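Local coordinates for protein probable CoA-transferase alpha subunit (PDB 6COJ) that probably works with a partner protein as a CoA-transferase-family enzyme and binds a coenzyme A thioester that carries a spirolactone acyl group, at residues K46-V51 against L72-S77; A102-R105 against E109-V112; S142-R145 against E151-T154; E224-T229 against Q233-N238; T287-S290 against D295-A298. The protein carries 1 engineered substitution. One frame throughout, in Å; residues are numbered along the deposited sequence.

In the fold
Interactions 1 and 2 are buried joints beside the parallel sheet. Interaction 4, also buried, lies where helix 223-229 meets strand 235-237 of its own small antiparallel sheet; interaction 3, only partly buried, is on the antiparallel sheet that contains strand 153-156. Interaction 1, nearest the chain's centre, packs two helices through purely apolar contacts. Interaction 2 touches it through Cys76 and Ala104, and adds a backbone hydrogen bond, an arginine and a bridging water. Interaction 3 likewise combines an arginine, a water and an aliphatic pair; interaction 4 is wholly aliphatic. Interaction 5, buried between the C-terminal helices, depends on tyrosines and meets interaction 1 through Leu289 and Leu74. Residues of interactions 3 and 4 also meet a second copy of this chain.

Interaction 1 of 5, residues K46-V51 against L72-S77; sequences KPMALV and LGLLCS
Met48 reaches across to Leu74 with its terminal methyl, and CE comes to rest 3.6 Å from Leu74 CD1, the two side chains crossing at about a right angle. Beside them Val51 sends CG1 between two leucines: it lies 4.0 Å from Leu74 CB and 4.2 Å from Leu75 CG. Every group here is aliphatic or a thioether, and all four residues are buried, so the joint rests on van der Waals contact alone. The methionine chain does not run straight; bends at chi2 and chi3 (-64° and -78°) fold the methyl over the leucine tip. In Val51, chi1 of 170° sets CG1 opposite the backbone N and aims this branch at the other helix. Behind the contact, Pro47 takes the N-cap position of helix 48-56 and is the centre of an inverse gamma turn, while its carbonyl accepts from Val51 N at 2.9 Å. In the opposing helix, Ser77 OG donates to Leu74 O at 2.7 Å, tying the serine back to the backbone three residues earlier. Lys46, just ahead of the proline, forms a salt bridge with Asp71 and so links the starts of both helices. These are consecutive crossover helices of a Rossmann-like parallel sheet: helix 48-56 leads from strand 35-38 to strand 62-65, and helix 70-77 from strand 62-65 to strand 81-86, with Leu54 and Leu55 continuing the packing against Leu75.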
loop_
_atom_site.group_PDB
_atom_site.type_symbol
_atom_site.label_atom_id
_atom_site.label_comp_id
_atom_site.label_asym_id
_atom_site.label_seq_id
_atom_site.Cartn_x
_atom_site.Cartn_y
_atom_site.Cartn_z
ATOM N N LYS A 46 10.488 -8.119 -17.010
ATOM C CA LYS A 46 10.351 -6.963 -17.868
ATOM C C LYS A 46 9.494 -7.323 -19.078
ATOM O O LYS A 46 9.530 -8.460 -19.553
ATOM C CB LYS A 46 11.729 -6.531 -18.350
ATOM C CG LYS A 46 12.517 -5.817 -17.268
ATOM C CD LYS A 46 11.939 -4.451 -17.014
ATOM C CE LYS A 46 12.652 -3.725 -15.901
ATOM N NZ LYS A 46 12.068 -2.370 -15.780
ATOM N N PRO A 47 8.698 -6.362 -19.601
ATOM C CA PRO A 47 7.924 -6.611 -20.841
ATOM C C PRO A 47 8.825 -6.514 -22.068
ATOM O O PRO A 47 8.742 -5.592 -22.894
ATOM C CB PRO A 47 6.862 -5.508 -20.787
ATOM C CG PRO A 47 7.573 -4.372 -20.116
ATOM C CD PRO A 47 8.433 -5.021 -19.046
ATOM N N MET A 48 9.731 -7.489 -22.188
ATOM C CA MET A 48 10.785 -7.419 -23.191
ATOM C C MET A 48 10.239 -7.564 -24.606
ATOM O O MET A 48 10.773 -6.945 -25.537
ATOM C CB MET A 48 11.857 -8.474 -22.912
ATOM C CG MET A 48 12.612 -8.298 -21.608
ATOM S SD MET A 48 13.587 -6.787 -21.520
ATOM C CE MET A 48 14.990 -7.266 -22.525
ATOM N N ALA A 49 9.183 -8.360 -24.794
ATOM C CA ALA A 49 8.553 -8.427 -26.108
ATOM C C ALA A 49 7.980 -7.073 -26.510
ATOM O O ALA A 49 8.116 -6.653 -27.665
ATOM C CB ALA A 49 7.490 -9.529 -26.139
ATOM N N LEU A 50 7.354 -6.360 -25.568
ATOM C CA LEU A 50 6.863 -5.019 -25.886
ATOM C C LEU A 50 8.015 -4.058 -26.166
ATOM O O LEU A 50 7.925 -3.219 -27.074
ATOM C CB LEU A 50 5.956 -4.505 -24.764
ATOM C CG LEU A 50 4.528 -5.087 -24.761
ATOM C CD1 LEU A 50 3.844 -4.904 -23.392
ATOM C CD2 LEU A 50 3.669 -4.478 -25.880
ATOM N N VAL A 51 9.123 -4.192 -25.430
ATOM C CA VAL A 51 10.299 -3.359 -25.692
ATOM C C VAL A 51 10.872 -3.641 -27.081
ATOM O O VAL A 51 11.246 -2.714 -27.812
ATOM C CB VAL A 51 11.352 -3.527 -24.581
ATOM C CG1 VAL A 51 12.667 -2.853 -24.977
ATOM C CG2 VAL A 51 10.832 -2.959 -23.272
ATOM N N LEU A 72 15.661 -0.699 -20.412
ATOM C CA LEU A 72 16.229 0.622 -20.641
ATOM C C LEU A 72 17.472 0.538 -21.516
ATOM O O LEU A 72 17.686 1.399 -22.374
ATOM C CB LEU A 72 16.539 1.280 -19.293
ATOM C CG LEU A 72 17.008 2.733 -19.333
ATOM C CD1 LEU A 72 16.003 3.609 -20.071
ATOM C CD2 LEU A 72 17.238 3.249 -17.917
ATOM N N GLY A 73 18.293 -0.499 -21.327
ATOM C CA GLY A 73 19.452 -0.676 -22.188
ATOM C C GLY A 73 19.078 -0.802 -23.650
ATOM O O GLY A 73 19.652 -0.131 -24.515
ATOM N N LEU A 74 18.098 -1.659 -23.955
ATOM C CA LEU A 74 17.697 -1.816 -25.350
ATOM C C LEU A 74 17.152 -0.511 -25.920
ATOM O O LEU A 74 17.476 -0.134 -27.050
ATOM C CB LEU A 74 16.677 -2.945 -25.489
ATOM C CG LEU A 74 17.230 -4.371 -25.442
ATOM C CD1 LEU A 74 16.078 -5.370 -25.418
ATOM C CD2 LEU A 74 18.177 -4.660 -26.618
ATOM N N LEU A 75 16.336 0.211 -25.146
ATOM C CA LEU A 75 15.833 1.489 -25.638
ATOM C C LEU A 75 16.975 2.471 -25.898
ATOM O O LEU A 75 16.958 3.211 -26.891
ATOM C CB LEU A 75 14.818 2.064 -24.645
ATOM C CG LEU A 75 13.517 1.262 -24.566
ATOM C CD1 LEU A 75 12.662 1.777 -23.413
ATOM C CD2 LEU A 75 12.739 1.318 -25.873
ATOM N N CYS A 76 17.993 2.469 -25.033
ATOM C CA CYS A 76 19.144 3.341 -25.247
ATOM C C CYS A 76 19.929 2.927 -26.479
ATOM O O CYS A 76 20.462 3.785 -27.196
ATOM C CB CYS A 76 20.048 3.333 -24.016
ATOM S SG CYS A 76 19.394 4.266 -22.616
ATOM N N SER A 77 20.027 1.618 -26.737
ATOM C CA SER A 77 20.743 1.164 -27.923
ATOM C C SER A 77 20.128 1.701 -29.207
ATOM O O SER A 77 20.830 1.815 -30.218
ATOM C CB SER A 77 20.824 -0.368 -27.978
ATOM O OG SER A 77 19.616 -0.958 -28.446
#

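Interaction 2 of 5, residues A102-R105 against E109-V112; sequences AKAR and EIAV
Glu109 meets the end of the preceding helix first: its N donates to Ala104 O at 2.9 Å, a nearly straight bond (163°) in the plane of the carbonyl. Its extended side chain runs back along the helix, bringing OE2 to 3.5 Å from Ala104 CA. At Ile110 the two branches part company, CG2 facing Ala104 CB while CD1 approaches Arg105 CD at 4.0 Å. The carbonyl of Ile110 is reached indirectly, through a water that donates to Ile110 O at 2.7 Å and accepts from Arg105 NH1 at 3.0 Å. The turn thus closes a beta-alpha-beta unit, in which helix 99-106 leads from strand 81-86 to the parallel edge strand 111-114, and Ala111 pairs through its backbone with Thr82 and Ala84. Val112 then lays CG2 over one face of the Arg105 guanidinium, 3.5 Å from NH1, while CG1 packs 3.7 Å from Arg105 CD. Bends at chi2 and chi3 (-83° and -71°) curl the arginine back over the valine. Arg105 NE hydrogen-bonds to a polar side chain, and NH1 to the backbone, of a chain of another protein.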
loop_
_atom_site.group_PDB
_atom_site.type_symbol
_atom_site.label_atom_id
_atom_site.label_comp_id
_atom_site.label_asym_id
_atom_site.label_seq_id
_atom_site.Cartn_x
_atom_site.Cartn_y
_atom_site.Cartn_z
ATOM N N ALA A 102 24.942 2.559 -19.743
ATOM C CA ALA A 102 26.219 3.200 -19.434
ATOM C C ALA A 102 26.722 4.033 -20.607
ATOM O O ALA A 102 27.215 5.149 -20.417
ATOM C CB ALA A 102 27.261 2.147 -19.042
ATOM N N LYS A 103 26.604 3.507 -21.828
ATOM C CA LYS A 103 27.069 4.252 -22.993
ATOM C C LYS A 103 26.268 5.534 -23.187
ATOM O O LYS A 103 26.843 6.590 -23.479
ATOM C CB LYS A 103 27.027 3.368 -24.238
ATOM C CG LYS A 103 28.184 2.381 -24.299
ATOM C CD LYS A 103 27.884 1.183 -25.190
ATOM C CE LYS A 103 28.493 1.335 -26.571
ATOM N NZ LYS A 103 27.918 2.490 -27.309
ATOM N N ALA A 104 24.946 5.469 -23.025
ATOM C CA ALA A 104 24.135 6.675 -23.160
ATOM C C ALA A 104 24.494 7.702 -22.092
ATOM O O ALA A 104 24.520 8.910 -22.363
ATOM C CB ALA A 104 22.650 6.321 -23.098
ATOM N N ARG A 105 24.785 7.236 -20.874
ATOM C CA ARG A 105 25.150 8.138 -19.783
ATOM C C ARG A 105 26.499 8.806 -20.036
ATOM O O ARG A 105 26.631 10.033 -19.915
ATOM C CB ARG A 105 25.174 7.351 -18.473
ATOM C CG ARG A 105 23.783 6.915 -18.004
ATOM C CD ARG A 105 23.093 8.048 -17.257
ATOM N NE ARG A 105 23.715 8.261 -15.959
ATOM C CZ ARG A 105 23.953 9.449 -15.412
ATOM N NH1 ARG A 105 23.665 10.576 -16.063
ATOM N NH2 ARG A 105 24.501 9.511 -14.207
ATOM N N GLU A 109 23.747 11.412 -23.543
ATOM C CA GLU A 109 22.628 11.322 -24.469
ATOM C C GLU A 109 21.270 11.384 -23.787
ATOM O O GLU A 109 20.261 11.569 -24.474
ATOM C CB GLU A 109 22.742 10.040 -25.290
ATOM C CG GLU A 109 23.897 10.093 -26.276
ATOM C CD GLU A 109 24.195 8.757 -26.912
ATOM O OE1 GLU A 109 24.976 8.723 -27.886
ATOM O OE2 GLU A 109 23.659 7.738 -26.436
ATOM N N ILE A 110 21.206 11.235 -22.471
ATOM C CA ILE A 110 19.934 11.253 -21.764
ATOM C C ILE A 110 20.033 12.206 -20.580
ATOM O O ILE A 110 21.085 12.314 -19.939
ATOM C CB ILE A 110 19.483 9.840 -21.324
ATOM C CG1 ILE A 110 20.486 9.206 -20.364
ATOM C CG2 ILE A 110 19.280 8.935 -22.543
ATOM C CD1 ILE A 110 20.034 7.808 -19.850
ATOM N N ALA A 111 18.946 12.922 -20.315
ATOM C CA ALA A 111 18.824 13.708 -19.097
ATOM C C ALA A 111 18.249 12.780 -18.042
ATOM O O ALA A 111 17.271 12.075 -18.308
ATOM C CB ALA A 111 17.876 14.885 -19.319
ATOM N N VAL A 112 18.862 12.739 -16.867
ATOM C CA VAL A 112 18.435 11.794 -15.838
ATOM C C VAL A 112 17.782 12.512 -14.668
ATOM O O VAL A 112 18.246 13.570 -14.222
ATOM C CB VAL A 112 19.532 10.813 -15.368
ATOM C CG1 VAL A 112 20.082 10.004 -16.551
ATOM C CG2 VAL A 112 20.647 11.539 -14.642
HETATM O O HOH W 1 23.240 11.082 -18.980
#

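Interaction 3 of 5, residues S142-R145 against E151-T154; sequences SDVR and ELRT
Leu152 overlaps Val144 through one methyl, CD2 lying 3.8 Å from Val144 CG1, at the point where helix 144-148 turns back to strand 153-156 of a three-stranded antiparallel sheet. The same methyl touches Arg145 CD at 4.2 Å. With chi1 of -172° Leu152 CG stands opposite its backbone N, which carries CD2 toward the helix. Bends at chi2 and chi3 bring the Arg145 guanidinium up to the strand, where Thr154 CG2 lies 3.7 Å from NH1. A water in the plane of the guanidinium, at its edge, accepts from Arg145 NH2 at 3.2 Å and donates to Leu152 O at 2.8 Å. Cutting this side chain back to an alanine would probably leave that water without its donor and uncover Thr154 CG2. Met119 of helix 117-128 packs on both Val144 and Leu152, and Tyr159 of the second subunit packs on Leu152. The helix start is capped by Ser142, whose OG accepts from Val144 N at 3.1 Å with an angle of 148°.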
loop_
_atom_site.group_PDB
_atom_site.type_symbol
_atom_site.label_atom_id
_atom_site.label_comp_id
_atom_site.label_asym_id
_atom_site.label_seq_id
_atom_site.Cartn_x
_atom_site.Cartn_y
_atom_site.Cartn_z
ATOM N N SER A 142 21.039 14.095 -0.013
ATOM C CA SER A 142 21.750 13.334 -1.033
ATOM C C SER A 142 21.798 14.103 -2.344
ATOM O O SER A 142 21.105 15.100 -2.550
ATOM C CB SER A 142 21.069 11.984 -1.300
ATOM O OG SER A 142 19.912 12.176 -2.090
ATOM N N ASP A 143 22.593 13.576 -3.269
ATOM C CA ASP A 143 22.681 14.186 -4.589
ATOM C C ASP A 143 21.456 13.926 -5.453
ATOM O O ASP A 143 21.394 14.433 -6.576
ATOM C CB ASP A 143 23.982 13.797 -5.293
ATOM C CG ASP A 143 25.088 14.781 -5.030
ATOM O OD1 ASP A 143 24.765 15.944 -4.694
ATOM O OD2 ASP A 143 26.272 14.404 -5.166
ATOM N N VAL A 144 20.453 13.206 -4.947
ATOM C CA VAL A 144 19.161 13.233 -5.622
ATOM C C VAL A 144 18.705 14.675 -5.841
ATOM O O VAL A 144 18.157 15.016 -6.897
ATOM C CB VAL A 144 18.127 12.397 -4.847
ATOM C CG1 VAL A 144 16.756 12.526 -5.497
ATOM C CG2 VAL A 144 18.564 10.944 -4.807
ATOM N N ARG A 145 18.963 15.557 -4.862
ATOM C CA ARG A 145 18.592 16.965 -5.008
ATOM C C ARG A 145 19.234 17.589 -6.240
ATOM O O ARG A 145 18.599 18.380 -6.944
ATOM C CB ARG A 145 18.997 17.762 -3.765
ATOM C CG ARG A 145 18.390 17.257 -2.464
ATOM C CD ARG A 145 16.865 17.239 -2.514
ATOM N NE ARG A 145 16.260 18.525 -2.846
ATOM C CZ ARG A 145 16.016 19.491 -1.968
ATOM N NH1 ARG A 145 16.333 19.330 -0.689
ATOM N NH2 ARG A 145 15.456 20.630 -2.364
ATOM N N GLU A 151 13.133 20.835 -10.097
ATOM C CA GLU A 151 12.040 19.899 -10.338
ATOM C C GLU A 151 11.664 19.125 -9.076
ATOM O O GLU A 151 10.564 18.565 -9.011
ATOM C CB GLU A 151 12.404 18.933 -11.474
ATOM C CG GLU A 151 11.214 18.127 -11.994
ATOM C CD GLU A 151 11.542 17.193 -13.144
ATOM O OE1 GLU A 151 12.554 17.404 -13.853
ATOM O OE2 GLU A 151 10.759 16.240 -13.338
ATOM N N LEU A 152 12.555 19.068 -8.084
ATOM C CA LEU A 152 12.305 18.372 -6.823
ATOM C C LEU A 152 12.367 19.402 -5.705
ATOM O O LEU A 152 13.437 19.945 -5.414
ATOM C CB LEU A 152 13.330 17.261 -6.595
ATOM C CG LEU A 152 13.060 16.339 -5.403
ATOM C CD1 LEU A 152 11.779 15.546 -5.624
ATOM C CD2 LEU A 152 14.242 15.413 -5.198
ATOM N N ARG A 153 11.221 19.666 -5.086
ATOM C CA ARG A 153 11.082 20.640 -4.015
ATOM C C ARG A 153 10.754 19.933 -2.706
ATOM O O ARG A 153 10.412 18.753 -2.678
ATOM C CB ARG A 153 9.996 21.670 -4.369
ATOM C CG ARG A 153 10.341 22.494 -5.603
ATOM C CD ARG A 153 9.177 23.329 -6.101
ATOM N NE ARG A 153 9.613 24.143 -7.238
ATOM C CZ ARG A 153 8.815 24.880 -8.007
ATOM N NH1 ARG A 153 7.508 24.919 -7.785
ATOM N NH2 ARG A 153 9.329 25.579 -9.011
ATOM N N THR A 154 10.861 20.676 -1.607
ATOM C CA THR A 154 10.495 20.153 -0.300
ATOM C C THR A 154 9.099 20.617 0.092
ATOM O O THR A 154 8.500 21.490 -0.537
ATOM C CB THR A 154 11.494 20.580 0.773
ATOM O OG1 THR A 154 11.537 22.012 0.850
ATOM C CG2 THR A 154 12.879 20.048 0.452
HETATM O O HOH W 2 14.399 22.524 -4.696
#

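Interaction 4 of 5, residues E224-T229 against Q233-N238; sequences EELVKT and QNLILN
Leu235 fits its two methyls against neighbouring residues of the helix, CD2 on Leu226 and CD1 on Val227. CD2 lies 3.8 Å from Leu226 CG and only slightly farther from both of that residue's methyls, so it sits over the branch point of the leucine fork. The two leucine side chains run antiparallel alongside each other, whereas Val227 meets Leu235 at about a right angle, CG1 standing 4.0 Å from CD1. With CG opposite the backbone N (chi1 169°), the Leu226 fork is brought to Leu235 CD2; in Leu235, CG opposite the carbonyl carbon (chi1 -59°) directs both methyls at the helix. Val227, for its part, turns CG1 to the far side of its own carbonyl carbon, leaving CG2 wedged between the two main-chain arms. The contact joins helix 223-229 to the weakly bonded strand about 235-237, outermost within this chain in a small antiparallel sheet. Leu235 is the centre of an inverse gamma turn there, and Ile236 and Leu237 form a classic beta bulge opposite Ala193. Ala194 of the adjoining strand packs on both leucines of the contact. Thr229 OG1 bends back to donate to Glu225 O at 2.7 Å, approaching from above the carbonyl plane, 36° out of it. The backbone of a chain of another protein packs on Val227 and Leu235, and Gln233 NE2 hydrogen-bonds to Tyr195 OH of the second subunit.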
loop_
_atom_site.group_PDB
_atom_site.type_symbol
_atom_site.label_atom_id
_atom_site.label_comp_id
_atom_site.label_asym_id
_atom_site.label_seq_id
_atom_site.Cartn_x
_atom_site.Cartn_y
_atom_site.Cartn_z
ATOM N N GLU A 224 -12.777 -17.262 -15.540
ATOM C CA GLU A 224 -12.973 -18.267 -14.517
ATOM C C GLU A 224 -11.746 -19.152 -14.352
ATOM O O GLU A 224 -11.427 -19.567 -13.233
ATOM C CB GLU A 224 -14.243 -19.058 -14.800
ATOM C CG GLU A 224 -14.424 -20.166 -13.829
ATOM C CD GLU A 224 -15.038 -19.684 -12.513
ATOM O OE1 GLU A 224 -15.436 -20.556 -11.732
ATOM O OE2 GLU A 224 -15.090 -18.451 -12.246
ATOM N N GLU A 225 -11.028 -19.428 -15.441
ATOM C CA GLU A 225 -9.780 -20.163 -15.306
ATOM C C GLU A 225 -8.751 -19.351 -14.527
ATOM O O GLU A 225 -8.058 -19.886 -13.655
ATOM C CB GLU A 225 -9.246 -20.539 -16.689
ATOM C CG GLU A 225 -7.982 -21.346 -16.603
ATOM C CD GLU A 225 -7.529 -21.911 -17.933
ATOM O OE1 GLU A 225 -8.209 -21.706 -18.963
ATOM O OE2 GLU A 225 -6.474 -22.564 -17.933
ATOM N N LEU A 226 -8.648 -18.054 -14.822
ATOM C CA LEU A 226 -7.705 -17.191 -14.112
ATOM C C LEU A 226 -7.927 -17.234 -12.603
ATOM O O LEU A 226 -6.984 -17.446 -11.830
ATOM C CB LEU A 226 -7.830 -15.758 -14.632
ATOM C CG LEU A 226 -7.108 -14.658 -13.852
ATOM C CD1 LEU A 226 -5.607 -14.819 -14.000
ATOM C CD2 LEU A 226 -7.548 -13.282 -14.350
ATOM N N VAL A 227 -9.172 -17.017 -12.162
ATOM C CA VAL A 227 -9.431 -16.860 -10.735
ATOM C C VAL A 227 -9.372 -18.194 -10.009
ATOM O O VAL A 227 -9.214 -18.217 -8.784
ATOM C CB VAL A 227 -10.741 -16.094 -10.457
ATOM C CG1 VAL A 227 -10.711 -14.730 -11.143
ATOM C CG2 VAL A 227 -11.953 -16.901 -10.902
ATOM N N LYS A 228 -9.492 -19.314 -10.726
ATOM C CA LYS A 228 -9.329 -20.612 -10.090
ATOM C C LYS A 228 -7.881 -21.089 -10.066
ATOM O O LYS A 228 -7.583 -22.084 -9.395
ATOM C CB LYS A 228 -10.238 -21.665 -10.749
ATOM C CG LYS A 228 -11.712 -21.440 -10.476
ATOM C CD LYS A 228 -12.054 -21.887 -9.060
ATOM C CE LYS A 228 -13.549 -21.824 -8.797
ATOM N NZ LYS A 228 -14.231 -20.904 -9.755
ATOM N N THR A 229 -6.977 -20.398 -10.757
ATOM C CA THR A 229 -5.574 -20.792 -10.838
ATOM C C THR A 229 -4.704 -20.127 -9.779
ATOM O O THR A 229 -3.734 -20.737 -9.310
ATOM C CB THR A 229 -5.029 -20.464 -12.235
ATOM O OG1 THR A 229 -5.783 -21.194 -13.208
ATOM C CG2 THR A 229 -3.555 -20.839 -12.360
ATOM N N GLN A 233 -5.124 -12.720 -3.867
ATOM C CA GLN A 233 -4.140 -11.671 -3.647
ATOM C C GLN A 233 -3.217 -11.491 -4.843
ATOM O O GLN A 233 -2.553 -10.453 -4.961
ATOM C CB GLN A 233 -3.323 -12.006 -2.394
ATOM C CG GLN A 233 -4.103 -11.967 -1.059
ATOM C CD GLN A 233 -4.976 -13.197 -0.790
ATOM O OE1 GLN A 233 -4.934 -14.184 -1.525
ATOM N NE2 GLN A 233 -5.767 -13.135 0.276
ATOM N N ASN A 234 -3.156 -12.476 -5.731
ATOM C CA ASN A 234 -2.308 -12.398 -6.906
ATOM C C ASN A 234 -2.987 -11.690 -8.069
ATOM O O ASN A 234 -2.327 -11.418 -9.078
ATOM C CB ASN A 234 -1.915 -13.820 -7.335
ATOM C CG ASN A 234 -1.022 -14.524 -6.321
ATOM O OD1 ASN A 234 -1.475 -14.912 -5.244
ATOM N ND2 ASN A 234 0.245 -14.727 -6.680
ATOM N N LEU A 235 -4.283 -11.388 -7.947
ATOM C CA LEU A 235 -5.035 -10.714 -9.006
ATOM C C LEU A 235 -4.782 -9.215 -8.894
ATOM O O LEU A 235 -5.585 -8.457 -8.342
ATOM C CB LEU A 235 -6.522 -11.042 -8.906
ATOM C CG LEU A 235 -6.909 -12.522 -8.990
ATOM C CD1 LEU A 235 -8.363 -12.744 -8.613
ATOM C CD2 LEU A 235 -6.637 -13.044 -10.398
ATOM N N ILE A 236 -3.627 -8.790 -9.408
ATOM C CA ILE A 236 -3.185 -7.418 -9.172
ATOM C C ILE A 236 -3.734 -6.404 -10.172
ATOM O O ILE A 236 -3.723 -5.204 -9.875
ATOM C CB ILE A 236 -1.663 -7.266 -8.986
ATOM C CG1 ILE A 236 -0.907 -7.618 -10.272
ATOM C CG2 ILE A 236 -1.176 -8.094 -7.770
ATOM C CD1 ILE A 236 0.579 -7.238 -10.208
ATOM N N LEU A 237 -4.199 -6.833 -11.342
ATOM C CA LEU A 237 -4.854 -5.920 -12.270
ATOM C C LEU A 237 -6.319 -6.299 -12.414
ATOM O O LEU A 237 -6.651 -7.480 -12.586
ATOM C CB LEU A 237 -4.198 -5.949 -13.651
ATOM C CG LEU A 237 -2.688 -5.681 -13.736
ATOM C CD1 LEU A 237 -2.240 -5.540 -15.189
ATOM C CD2 LEU A 237 -2.275 -4.451 -12.963
ATOM N N ASN A 238 -7.187 -5.297 -12.358
ATOM C CA ASN A 238 -8.595 -5.448 -12.689
ATOM C C ASN A 238 -8.876 -4.715 -14.003
ATOM O O ASN A 238 -7.985 -4.092 -14.587
ATOM C CB ASN A 238 -9.483 -5.013 -11.510
ATOM C CG ASN A 238 -9.365 -3.532 -11.190
ATOM O OD1 ASN A 238 -9.363 -2.688 -12.088
ATOM N ND2 ASN A 238 -9.250 -3.214 -9.909
#

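Interaction 5 of 5, residues T287-S290 against D295-A298; sequences TYLS and DYQA
The Tyr296 ring presents its edge to the carbonyl of Tyr288, whose O lies near the ring plane 3.4 Å from CD1; Gln297 NE2 also lies at an edge of this ring, in plane. Thr287 CG2 covers one face of the Tyr288 ring, displaced from its centre, at a height of 3.5 Å. Tyr288 CB packs 3.9 Å from Tyr296 CD1, which also comes near the Tyr288 ring obliquely. A chi1 of 172° in Tyr296 puts CG opposite the backbone N and stands the ring beside the end of the neighbouring helix. A short loop links helix 278-288 to the C-terminal helix 293-306, and Leu289, the first residue to leave helical geometry, brings CD2 to 4.5 Å from Tyr296 CD1. Beyond the turn, Tyr296 OH hydrogen-bonds to His253 ND1, and the ring makes a cation-pi contact with Arg52 of helix 48-56. With an alanine in place of Tyr296, His253 would probably lose its hydroxyl partner and Arg52 its aromatic surface. Phe267 meets the Tyr288 ring edge-to-face.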
loop_
_atom_site.group_PDB
_atom_site.type_symbol
_atom_site.label_atom_id
_atom_site.label_comp_id
_atom_site.label_asym_id
_atom_site.label_seq_id
_atom_site.Cartn_x
_atom_site.Cartn_y
_atom_site.Cartn_z
ATOM N N THR A 287 20.727 -10.921 -35.851
ATOM C CA THR A 287 20.234 -12.239 -35.465
ATOM C C THR A 287 18.953 -12.158 -34.637
ATOM O O THR A 287 18.051 -12.982 -34.820
ATOM C CB THR A 287 21.318 -13.008 -34.703
ATOM O OG1 THR A 287 22.461 -13.195 -35.548
ATOM C CG2 THR A 287 20.803 -14.375 -34.258
ATOM N N TYR A 288 18.840 -11.175 -33.739
ATOM C CA TYR A 288 17.777 -11.181 -32.736
ATOM C C TYR A 288 16.747 -10.073 -32.880
ATOM O O TYR A 288 15.596 -10.274 -32.489
ATOM C CB TYR A 288 18.360 -11.154 -31.312
ATOM C CG TYR A 288 19.247 -12.337 -31.054
ATOM C CD1 TYR A 288 18.700 -13.587 -30.787
ATOM C CD2 TYR A 288 20.629 -12.231 -31.148
ATOM C CE1 TYR A 288 19.503 -14.691 -30.592
ATOM C CE2 TYR A 288 21.441 -13.332 -30.950
ATOM C CZ TYR A 288 20.871 -14.560 -30.670
ATOM O OH TYR A 288 21.680 -15.659 -30.479
ATOM N N LEU A 289 17.113 -8.913 -33.426
ATOM C CA LEU A 289 16.251 -7.738 -33.341
ATOM C C LEU A 289 15.801 -7.215 -34.703
ATOM O O LEU A 289 15.302 -6.087 -34.784
ATOM C CB LEU A 289 16.935 -6.625 -32.538
ATOM C CG LEU A 289 17.455 -6.995 -31.145
ATOM C CD1 LEU A 289 18.168 -5.814 -30.496
ATOM C CD2 LEU A 289 16.310 -7.485 -30.259
ATOM N N SER A 290 15.951 -7.992 -35.776
ATOM C CA SER A 290 15.632 -7.507 -37.111
ATOM C C SER A 290 14.394 -8.163 -37.709
ATOM O O SER A 290 14.074 -7.912 -38.878
ATOM C CB SER A 290 16.836 -7.665 -38.040
ATOM O OG SER A 290 17.920 -6.879 -37.583
ATOM N N ASP A 295 10.570 -14.615 -34.646
ATOM C CA ASP A 295 11.949 -14.759 -35.108
ATOM C C ASP A 295 12.921 -14.660 -33.942
ATOM O O ASP A 295 13.886 -15.431 -33.859
ATOM C CB ASP A 295 12.280 -13.686 -36.146
ATOM C CG ASP A 295 11.467 -13.831 -37.415
ATOM O OD1 ASP A 295 11.062 -14.966 -37.741
ATOM O OD2 ASP A 295 11.241 -12.805 -38.088
ATOM N N TYR A 296 12.685 -13.707 -33.033
ATOM C CA TYR A 296 13.519 -13.596 -31.842
ATOM C C TYR A 296 13.474 -14.885 -31.035
ATOM O O TYR A 296 14.515 -15.404 -30.614
ATOM C CB TYR A 296 13.050 -12.417 -30.986
ATOM C CG TYR A 296 13.720 -12.338 -29.631
ATOM C CD1 TYR A 296 14.938 -11.695 -29.476
ATOM C CD2 TYR A 296 13.133 -12.913 -28.504
ATOM C CE1 TYR A 296 15.553 -11.611 -28.238
ATOM C CE2 TYR A 296 13.744 -12.842 -27.267
ATOM C CZ TYR A 296 14.951 -12.191 -27.139
ATOM O OH TYR A 296 15.575 -12.107 -25.920
ATOM N N GLN A 297 12.267 -15.408 -30.802
ATOM C CA GLN A 297 12.116 -16.590 -29.961
ATOM C C GLN A 297 12.797 -17.798 -30.590
ATOM O O GLN A 297 13.434 -18.598 -29.893
ATOM C CB GLN A 297 10.631 -16.861 -29.710
ATOM C CG GLN A 297 9.935 -15.814 -28.844
ATOM C CD GLN A 297 10.455 -15.795 -27.418
ATOM O OE1 GLN A 297 10.972 -16.798 -26.925
ATOM N NE2 GLN A 297 10.293 -14.661 -26.736
ATOM N N ALA A 298 12.694 -17.936 -31.911
ATOM C CA ALA A 298 13.386 -19.029 -32.582
ATOM C C ALA A 298 14.897 -18.892 -32.437
ATOM O O ALA A 298 15.600 -19.883 -32.200
ATOM C CB ALA A 298 12.992 -19.060 -34.058
#